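PDB 2WGR: glutathione peroxidase from Schistosoma mansoni, which catalyses the reduction of hydrogen peroxide by glutathione, yielding glutathione disulfide and water. Local coordinates for residues Val37-Lys42 / Trp132-Phe137. Numbering follows the deposited sequence.
Sequences VNVACK and WNFSKF. With POP (pyrophosphate 2-), chain B.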
ATOM      1  N   VAL A  37      -0.692  -0.171  -0.817  1.00  4.68           N
ATOM      2  CA  VAL A  37      -2.039  -0.746  -0.824  1.00  4.06           C
ATOM      3  C   VAL A  37      -2.822  -0.236   0.403  1.00  4.04           C
ATOM      4  O   VAL A  37      -2.331  -0.316   1.518  1.00  5.02           O
ATOM      5  CB  VAL A  37      -1.965  -2.284  -0.738  1.00  4.32           C
ATOM      6  CG1 VAL A  37      -3.362  -2.897  -0.925  1.00  4.57           C
ATOM      7  CG2 VAL A  37      -0.997  -2.845  -1.783  1.00  5.55           C
ATOM      8  N   ASN A  38      -4.029   0.294   0.186  1.00  4.15           N
ATOM      9  CA  ASN A  38      -4.927   0.562   1.331  1.00  4.26           C
ATOM     10  C   ASN A  38      -5.688  -0.698   1.664  1.00  4.44           C
ATOM     11  O   ASN A  38      -6.203  -1.326   0.781  1.00  3.86           O
ATOM     12  CB  ASN A  38      -5.877   1.749   1.097  1.00  4.46           C
ATOM     13  CG  ASN A  38      -6.800   1.564  -0.093  1.00  5.47           C
ATOM     14  OD1 ASN A  38      -6.344   1.437  -1.244  1.00  6.23           O
ATOM     15  ND2 ASN A  38      -8.124   1.529   0.172  1.00  5.25           N
ATOM     16  N   VAL A  39      -5.723  -1.061   2.949  1.00  4.39           N
ATOM     17  CA  VAL A  39      -6.220  -2.382   3.343  1.00  5.23           C
ATOM     18  C   VAL A  39      -7.376  -2.297   4.368  1.00  5.94           C
ATOM     19  O   VAL A  39      -7.632  -1.254   4.955  1.00  5.86           O
ATOM     20  CB  VAL A  39      -5.073  -3.284   3.934  1.00  5.82           C
ATOM     21  CG1 VAL A  39      -3.959  -3.534   2.896  1.00  5.12           C
ATOM     22  CG2 VAL A  39      -4.479  -2.700   5.207  1.00  5.35           C
ATOM     23  N   ALA A  40      -8.047  -3.428   4.543  1.00  5.52           N
ATOM     24  CA  ALA A  40      -9.145  -3.563   5.509  1.00  6.90           C
ATOM     25  C   ALA A  40      -9.240  -5.035   5.863  1.00  7.51           C
ATOM     26  O   ALA A  40      -9.092  -5.889   4.971  1.00  8.16           O
ATOM     27  CB  ALA A  40     -10.438  -3.118   4.900  1.00  6.83           C
ATOM     28  N   CYS A  41      -9.535  -5.326   7.140  1.00  7.12           N
ATOM     29  CA  CYS A  41      -9.637  -6.710   7.632  1.00  8.39           C
ATOM     30  C   CYS A  41     -11.002  -7.351   7.414  1.00  8.85           C
ATOM     31  O   CYS A  41     -11.100  -8.575   7.374  1.00  8.92           O
ATOM     32  CB  CYS A  41      -9.336  -6.784   9.134  1.00  8.87           C
ATOM     33  SG  CYS A  41      -7.642  -6.423   9.575  1.00 11.96           S
ATOM     34  N   LYS A  42     -12.031  -6.530   7.276  1.00  9.53           N
ATOM     35  CA  LYS A  42     -13.417  -7.059   7.366  1.00 10.77           C
ATOM     36  C   LYS A  42     -14.115  -6.974   6.029  1.00 11.24           C
ATOM     37  O   LYS A  42     -15.261  -6.529   5.940  1.00 12.18           O
ATOM     38  CB  LYS A  42     -14.202  -6.319   8.455  1.00 11.55           C
ATOM     39  CG  LYS A  42     -13.653  -6.578   9.848  1.00 13.63           C
ATOM     40  CD  LYS A  42     -14.537  -5.935  10.919  1.00 16.95           C
ATOM     41  CE  LYS A  42     -15.873  -6.646  11.039  1.00 20.64           C
ATOM     42  NZ  LYS A  42     -16.825  -5.781  11.827  0.80 21.57           N
ATOM     43  N   TRP A 132     -12.285   2.041  -3.416  1.00  7.02           N
ATOM     44  CA  TRP A 132     -12.698   1.039  -2.444  1.00  7.03           C
ATOM     45  C   TRP A 132     -11.437   0.521  -1.719  1.00  7.16           C
ATOM     46  O   TRP A 132     -10.332   1.033  -1.947  1.00  6.22           O
ATOM     47  CB  TRP A 132     -13.505  -0.113  -3.118  1.00  7.37           C
ATOM     48  CG  TRP A 132     -14.392  -0.817  -2.155  1.00  8.16           C
ATOM     49  CD1 TRP A 132     -14.299  -2.114  -1.752  1.00  8.28           C
ATOM     50  CD2 TRP A 132     -15.463  -0.229  -1.377  1.00  7.77           C
ATOM     51  NE1 TRP A 132     -15.270  -2.380  -0.785  1.00  8.90           N
ATOM     52  CE2 TRP A 132     -15.985  -1.245  -0.545  1.00  9.35           C
ATOM     53  CE3 TRP A 132     -16.022   1.056  -1.313  1.00  7.89           C
ATOM     54  CZ2 TRP A 132     -17.026  -1.015   0.356  1.00  9.62           C
ATOM     55  CZ3 TRP A 132     -17.072   1.292  -0.418  1.00  9.75           C
ATOM     56  CH2 TRP A 132     -17.560   0.248   0.399  1.00  8.56           C
ATOM     57  N   ASN A 133     -11.617  -0.432  -0.807  1.00  7.15           N
ATOM     58  CA  ASN A 133     -10.475  -1.125  -0.188  1.00  6.41           C
ATOM     59  C   ASN A 133      -9.593  -1.789  -1.251  1.00  6.80           C
ATOM     60  O   ASN A 133     -10.096  -2.235  -2.292  1.00  6.86           O
ATOM     61  CB  ASN A 133     -10.949  -2.195   0.788  1.00  7.51           C
ATOM     62  CG  ASN A 133     -11.913  -1.660   1.827  1.00  6.97           C
ATOM     63  OD1 ASN A 133     -11.603  -0.724   2.567  1.00  7.95           O
ATOM     64  ND2 ASN A 133     -13.128  -2.251   1.861  1.00  8.61           N
ATOM     65  N   PHE A 134      -8.288  -1.816  -0.972  1.00  5.79           N
ATOM     66  CA  PHE A 134      -7.297  -2.551  -1.757  1.00  5.71           C
ATOM     67  C   PHE A 134      -7.034  -1.964  -3.154  1.00  5.09           C
ATOM     68  O   PHE A 134      -6.738  -2.705  -4.084  1.00  5.89           O
ATOM     69  CB  PHE A 134      -7.602  -4.067  -1.819  1.00  5.73           C
ATOM     70  CG  PHE A 134      -7.645  -4.730  -0.461  1.00  5.39           C
ATOM     71  CD1 PHE A 134      -6.471  -5.015   0.206  1.00  4.15           C
ATOM     72  CD2 PHE A 134      -8.872  -5.060   0.143  1.00  6.99           C
ATOM     73  CE1 PHE A 134      -6.473  -5.626   1.498  1.00  5.49           C
ATOM     74  CE2 PHE A 134      -8.909  -5.666   1.390  1.00  5.76           C
ATOM     75  CZ  PHE A 134      -7.712  -5.952   2.086  1.00  5.19           C
ATOM     76  N   SER A 135      -7.036  -0.634  -3.277  1.00  4.67           N
ATOM     77  CA  SER A 135      -6.462  -0.029  -4.472  1.00  5.17           C
ATOM     78  C   SER A 135      -4.944  -0.105  -4.333  1.00  5.36           C
ATOM     79  O   SER A 135      -4.427  -0.166  -3.221  1.00  5.93           O
ATOM     80  CB  SER A 135      -6.846   1.444  -4.544  1.00  5.80           C
ATOM     81  OG  SER A 135      -8.266   1.517  -4.569  0.33  4.09           O
ATOM     82  N   LYS A 136      -4.238  -0.087  -5.458  1.00  5.00           N
ATOM     83  CA  LYS A 136      -2.769  -0.254  -5.437  1.00  4.88           C
ATOM     84  C   LYS A 136      -2.100   0.855  -6.230  1.00  5.03           C
ATOM     85  O   LYS A 136      -2.557   1.242  -7.320  1.00  5.18           O
ATOM     86  CB  LYS A 136      -2.361  -1.603  -6.044  1.00  5.79           C
ATOM     87  CG  LYS A 136      -2.830  -2.856  -5.257  1.00  5.92           C
ATOM     88  CD  LYS A 136      -4.187  -3.435  -5.796  1.00  7.24           C
ATOM     89  CE  LYS A 136      -4.569  -4.626  -4.918  1.00  3.56           C
ATOM     90  NZ  LYS A 136      -5.986  -5.077  -5.168  1.00  5.91           N
ATOM     91  N   PHE A 137      -0.984   1.341  -5.690  1.00  5.93           N
ATOM     92  CA  PHE A 137      -0.077   2.203  -6.448  1.00  5.55           C
ATOM     93  C   PHE A 137       1.302   1.544  -6.560  1.00  5.13           C
ATOM     94  O   PHE A 137       1.810   1.011  -5.582  1.00  6.62           O
ATOM     95  CB  PHE A 137       0.128   3.578  -5.789  1.00  5.32           C
ATOM     96  CG  PHE A 137      -1.109   4.442  -5.787  1.00  5.71           C
ATOM     97  CD1 PHE A 137      -1.288   5.417  -6.777  1.00  5.91           C
ATOM     98  CD2 PHE A 137      -2.080   4.269  -4.799  1.00  6.05           C
ATOM     99  CE1 PHE A 137      -2.425   6.219  -6.787  1.00  5.75           C
ATOM    100  CE2 PHE A 137      -3.246   5.038  -4.800  1.00  6.56           C
ATOM    101  CZ  PHE A 137      -3.413   6.017  -5.797  1.00  6.46           C
TER
HETATM  102  P1  POP B1170      -9.261   3.754 -10.312  0.50 10.92           P
HETATM  103  O1  POP B1170      -9.906   5.107 -10.086  0.50 10.62           O
HETATM  104  O2  POP B1170      -9.922   3.168 -11.547  0.50 10.03           O
HETATM  105  O3  POP B1170      -7.780   3.891 -10.620  0.50 11.55           O
HETATM  106  O   POP B1170      -9.527   2.909  -8.957  0.50 10.04           O
HETATM  107  P2  POP B1170      -8.655   3.537  -7.757  0.50 12.12           P
HETATM  108  O4  POP B1170      -9.288   3.394  -6.418  0.50  5.14           O
HETATM  109  O5  POP B1170      -7.249   2.926  -7.857  0.50  8.86           O
HETATM  110  O6  POP B1170      -8.573   5.004  -8.095  0.50 12.69           O
HETATM  111  O   HOH W   1      -8.961   0.214   2.633  1.00  7.41           O
HETATM  112  O   HOH W   2      -3.516   2.310  -2.332  1.00  9.91           O
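V37 and K136 face each other as an antiparallel non-hydrogen-bonded pair, and beyond them F134 N reaches N38 O at 2.8 Å while N38 N is held only weakly by S135 O. Past this pair regular strand pairing stops, and the side chain of N38 bonds the 132-135 loop instead. Its CG sits between its own backbone N and carbonyl carbon (chi1 60°), which turns the amide toward that loop. N38 ND2 gives a nearly straight bond (173°) to W132 O, 3.1 Å away and in the plane of the amide, while OD1 accepts a weak one from S135 N. An asparagine suits the place because one short side chain offers both a donor and an acceptor. N38 ND2 also donates to a water (2.9 Å) that lies within bonding distance of N133 OD1.

In the thioredoxin-like fold of glutathione peroxidases this is where central strand 33-39 meets antiparallel strand 136-139, and the chain leaving 33-39 runs on to S43, a changed residue at the probable active-site position. The flat ring of F134 offers a face to V39 CA and an edge to V37 CG1 and A40 O, and V39 CG1 approaches F134 CE1 to 3.6 Å. Beta-branched valines fit the strand and give this ring compact apolar neighbours. K136 CG lies beside V37 CG2; from there a bend at chi2 (94°) lets K136 NZ return to F134 O at 2.7 Å, and N49 and T153 also accept from this amine. In one of two modelled conformers S135 OG, a hydroxyl small enough for a phosphate pocket, donates to pyrophosphate O4 (2.8 Å).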